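Local coordinates for protein MccF (Escherichia coli, PDB 4IIY) that confers self-immunity to microcin C7 and probably acts as a serine hydrolase of the LD-carboxypeptidase (S66) family, at residues K76-G84 with E96-N107. The protein carries 1 engineered substitution. Residues are numbered along the deposited sequence; the frame is centred on the assembly and turned at random. Where two conformers were deposited one is given.
Sequences KLVSGKLTG and ERAQEFNELVYN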
loop_
_atom_site.group_PDB
_atom_site.type_symbol
_atom_site.label_atom_id
_atom_site.label_comp_id
_atom_site.label_asym_id
_atom_site.label_seq_id
_atom_site.Cartn_x
_atom_site.Cartn_y
_atom_site.Cartn_z
ATOM N N LYS B 76 27.362 24.469 2.116
ATOM C CA LYS B 76 28.331 23.428 2.403
ATOM C C LYS B 76 27.551 22.132 2.580
ATOM O O LYS B 76 26.483 22.129 3.185
ATOM C CB LYS B 76 29.110 23.775 3.673
ATOM C CG LYS B 76 29.839 25.110 3.564
ATOM C CD LYS B 76 30.311 25.630 4.907
ATOM C CE LYS B 76 30.860 27.046 4.772
ATOM N NZ LYS B 76 29.874 27.990 4.160
ATOM N N LEU B 77 28.072 21.041 2.034
ATOM C CA LEU B 77 27.372 19.762 2.108
ATOM C C LEU B 77 28.126 18.729 2.934
ATOM O O LEU B 77 29.351 18.595 2.829
ATOM C CB LEU B 77 27.129 19.209 0.706
ATOM C CG LEU B 77 26.408 20.129 -0.271
ATOM C CD1 LEU B 77 26.195 19.421 -1.597
ATOM C CD2 LEU B 77 25.084 20.602 0.297
ATOM N N VAL B 78 27.383 18.006 3.765
ATOM C CA VAL B 78 27.904 16.857 4.493
ATOM C C VAL B 78 27.236 15.599 3.941
ATOM O O VAL B 78 26.007 15.468 3.944
ATOM C CB VAL B 78 27.643 16.966 6.009
ATOM C CG1 VAL B 78 28.008 15.665 6.722
ATOM C CG2 VAL B 78 28.415 18.140 6.603
ATOM N N SER B 79 28.054 14.677 3.457
ATOM C CA SER B 79 27.559 13.435 2.886
ATOM C C SER B 79 27.282 12.399 3.969
ATOM O O SER B 79 28.156 12.079 4.767
ATOM C CB SER B 79 28.598 12.894 1.905
ATOM O OG SER B 79 28.161 11.698 1.293
ATOM N N GLY B 80 26.068 11.860 3.990
ATOM C CA GLY B 80 25.744 10.795 4.924
ATOM C C GLY B 80 26.627 9.580 4.701
ATOM O O GLY B 80 27.143 9.364 3.605
ATOM N N LYS B 81 26.797 8.769 5.739
ATOM C CA LYS B 81 27.751 7.659 5.690
ATOM C C LYS B 81 27.409 6.541 4.690
ATOM O O LYS B 81 28.265 5.705 4.394
ATOM C CB LYS B 81 27.963 7.071 7.086
ATOM C CG LYS B 81 26.745 6.329 7.613
ATOM C CD LYS B 81 26.844 6.040 9.102
ATOM C CE LYS B 81 27.711 4.834 9.394
ATOM N NZ LYS B 81 27.298 4.192 10.677
ATOM N N LEU B 82 26.187 6.511 4.152
ATOM C CA LEU B 82 25.835 5.489 3.152
ATOM C C LEU B 82 25.987 5.983 1.711
ATOM O O LEU B 82 25.682 5.262 0.757
ATOM C CB LEU B 82 24.420 4.946 3.386
ATOM C CG LEU B 82 24.230 4.237 4.725
ATOM C CD1 LEU B 82 22.793 3.754 4.880
ATOM C CD2 LEU B 82 25.197 3.071 4.887
ATOM N N THR B 83 26.458 7.212 1.549
ATOM C CA THR B 83 26.705 7.730 0.210
ATOM C C THR B 83 27.694 6.829 -0.521
ATOM O O THR B 83 28.737 6.455 0.022
ATOM C CB THR B 83 27.226 9.165 0.273
ATOM O OG1 THR B 83 26.246 9.978 0.932
ATOM C CG2 THR B 83 27.488 9.726 -1.117
ATOM N N GLY B 84 27.358 6.451 -1.748
ATOM C CA GLY B 84 28.244 5.614 -2.539
ATOM C C GLY B 84 28.158 4.123 -2.254
ATOM O O GLY B 84 28.922 3.337 -2.821
ATOM N N GLU B 96 21.664 0.309 9.613
ATOM C CA GLU B 96 22.647 1.191 8.981
ATOM C C GLU B 96 21.992 2.504 8.549
ATOM O O GLU B 96 22.553 3.591 8.729
ATOM C CB GLU B 96 23.299 0.517 7.771
ATOM C CG GLU B 96 24.357 -0.525 8.117
ATOM C CD GLU B 96 24.959 -1.184 6.880
ATOM O OE1 GLU B 96 24.223 -1.512 5.924
ATOM O OE2 GLU B 96 26.195 -1.372 6.846
ATOM N N ARG B 97 20.799 2.407 7.967
ATOM C CA ARG B 97 20.105 3.594 7.483
ATOM C C ARG B 97 19.654 4.485 8.637
ATOM O O ARG B 97 19.749 5.716 8.563
ATOM C CB ARG B 97 18.951 3.202 6.560
ATOM C CG ARG B 97 19.437 2.702 5.200
ATOM C CD ARG B 97 18.286 2.238 4.329
ATOM N NE ARG B 97 17.803 0.920 4.727
ATOM C CZ ARG B 97 16.522 0.560 4.774
ATOM N NH1 ARG B 97 15.556 1.426 4.473
ATOM N NH2 ARG B 97 16.211 -0.676 5.131
ATOM N N ALA B 98 19.182 3.879 9.721
ATOM C CA ALA B 98 18.816 4.676 10.890
ATOM C C ALA B 98 20.039 5.392 11.462
ATOM O O ALA B 98 19.968 6.560 11.825
ATOM C CB ALA B 98 18.152 3.811 11.947
ATOM N N GLN B 99 21.161 4.680 11.515
ATOM C CA GLN B 99 22.409 5.272 12.000
ATOM C C GLN B 99 22.841 6.450 11.130
ATOM O O GLN B 99 23.294 7.478 11.640
ATOM C CB GLN B 99 23.528 4.225 11.995
ATOM C CG GLN B 99 23.350 3.056 12.957
ATOM C CD GLN B 99 24.229 1.854 12.605
ATOM O OE1 GLN B 99 25.192 1.964 11.839
ATOM N NE2 GLN B 99 23.894 0.697 13.168
ATOM N N GLU B 100 22.737 6.295 9.813
ATOM C CA GLU B 100 23.143 7.363 8.906
ATOM C C GLU B 100 22.382 8.647 9.238
ATOM O O GLU B 100 22.955 9.735 9.301
ATOM C CB GLU B 100 22.875 6.982 7.450
ATOM C CG GLU B 100 23.363 8.077 6.493
ATOM C CD GLU B 100 22.990 7.881 5.034
ATOM O OE1 GLU B 100 21.842 7.474 4.741
ATOM O OE2 GLU B 100 23.855 8.170 4.179
ATOM N N PHE B 101 21.076 8.509 9.438
ATOM C CA PHE B 101 20.231 9.656 9.745
ATOM C C PHE B 101 20.576 10.241 11.119
ATOM O O PHE B 101 20.745 11.452 11.272
ATOM C CB PHE B 101 18.749 9.254 9.689
ATOM C CG PHE B 101 17.798 10.404 9.877
ATOM C CD1 PHE B 101 17.420 10.820 11.147
ATOM C CD2 PHE B 101 17.273 11.073 8.776
ATOM C CE1 PHE B 101 16.539 11.892 11.316
ATOM C CE2 PHE B 101 16.395 12.138 8.935
ATOM C CZ PHE B 101 16.027 12.542 10.205
ATOM N N ASN B 102 20.685 9.371 12.121
ATOM C CA ASN B 102 20.974 9.836 13.473
ATOM C C ASN B 102 22.287 10.617 13.532
ATOM O O ASN B 102 22.392 11.620 14.242
ATOM C CB ASN B 102 21.004 8.669 14.466
ATOM C CG ASN B 102 19.621 8.095 14.750
ATOM O OD1 ASN B 102 18.611 8.768 14.596
ATOM N ND2 ASN B 102 19.581 6.839 15.174
ATOM N N GLU B 103 23.278 10.165 12.774
ATOM C CA GLU B 103 24.584 10.821 12.775
ATOM C C GLU B 103 24.508 12.259 12.268
ATOM O O GLU B 103 25.261 13.124 12.714
ATOM C CB GLU B 103 25.597 10.005 11.977
ATOM C CG GLU B 103 26.052 8.760 12.715
ATOM C CD GLU B 103 27.055 7.946 11.923
ATOM O OE1 GLU B 103 27.360 8.333 10.777
ATOM O OE2 GLU B 103 27.533 6.918 12.444
ATOM N N LEU B 104 23.582 12.534 11.359
ATOM C CA LEU B 104 23.378 13.902 10.908
ATOM C C LEU B 104 22.711 14.737 11.998
ATOM O O LEU B 104 23.060 15.904 12.184
ATOM C CB LEU B 104 22.574 13.939 9.605
ATOM C CG LEU B 104 23.203 13.197 8.422
ATOM C CD1 LEU B 104 22.274 13.259 7.216
ATOM C CD2 LEU B 104 24.577 13.747 8.067
ATOM N N VAL B 105 21.762 14.143 12.719
ATOM C CA VAL B 105 21.125 14.840 13.833
ATOM C C VAL B 105 22.155 15.237 14.899
ATOM O O VAL B 105 22.034 16.296 15.521
ATOM C CB VAL B 105 19.998 13.984 14.465
ATOM C CG1 VAL B 105 19.427 14.670 15.705
ATOM C CG2 VAL B 105 18.901 13.700 13.430
ATOM N N TYR B 106 23.171 14.395 15.087
ATOM C CA TYR B 106 24.177 14.622 16.130
ATOM C C TYR B 106 25.192 15.700 15.759
ATOM O O TYR B 106 25.965 16.146 16.608
ATOM C CB TYR B 106 24.951 13.334 16.422
ATOM C CG TYR B 106 24.123 12.163 16.891
ATOM C CD1 TYR B 106 22.932 12.348 17.579
ATOM C CD2 TYR B 106 24.545 10.863 16.647
ATOM C CE1 TYR B 106 22.178 11.258 18.004
ATOM C CE2 TYR B 106 23.802 9.777 17.061
ATOM C CZ TYR B 106 22.622 9.980 17.743
ATOM O OH TYR B 106 21.875 8.907 18.168
ATOM N N ASN B 107 25.217 16.100 14.494
ATOM C CA ASN B 107 26.214 17.048 14.006
ATOM C C ASN B 107 25.754 18.493 14.222
ATOM O O ASN B 107 24.831 18.959 13.560
ATOM C CB ASN B 107 26.477 16.782 12.518
ATOM C CG ASN B 107 27.655 17.572 11.975
ATOM O OD1 ASN B 107 27.957 18.666 12.450
ATOM N ND2 ASN B 107 28.324 17.019 10.967
HETATM O O HOH W 1 25.705 9.815 8.238
HETATM O O HOH W 2 23.481 9.045 1.586
#
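Glu100 OE2 is gripped twice: Leu82 N donates to it over 2.9 Å, and a water that also donates to Thr83 OG1 reaches it at 2.8 Å. The amide comes from above the carboxylate plane, 55° out of it, with an N-H...O angle of 152°. With CG anti to the backbone N (chi1 -177°) and the chain extended, the acid passes alongside the Lys81 side chain, running the opposite way, to reach the type I turn from Gly80 to Thr83. Its other oxygen, OE1, accepts from Ser50 N, so one buried carboxylate links the helix to two loops that follow parallel strands, 76-79 and 45-49. The turn is braced from within: Thr83 N and Thr83 OG1 both donate to Gly80 O from the same face of its plane, and Ser79 OG donates to Thr83 OG1 at 2.6 Å. Lys81 N is tied to Glu100 O by a second water. Toward solvent, Lys81 NZ makes a long 3.3 Å salt bridge to Glu103 OE2. The Leu82 and Arg97 side chains cross at about a right angle, Leu82 CD1 lying 3.5 Å from Arg97 CG, while the guanidinium reaches Glu280 of the second subunit. Val78 CG1, on strand 76-79, packs against Leu104 CD2 (4.2 Å) in the strand-to-helix half of a beta-alpha-beta crossover of the LD-carboxypeptidase N-terminal domain. The buried carboxylate is probably ionised, which would hold the turn through one amide, Leu82 N, and a water.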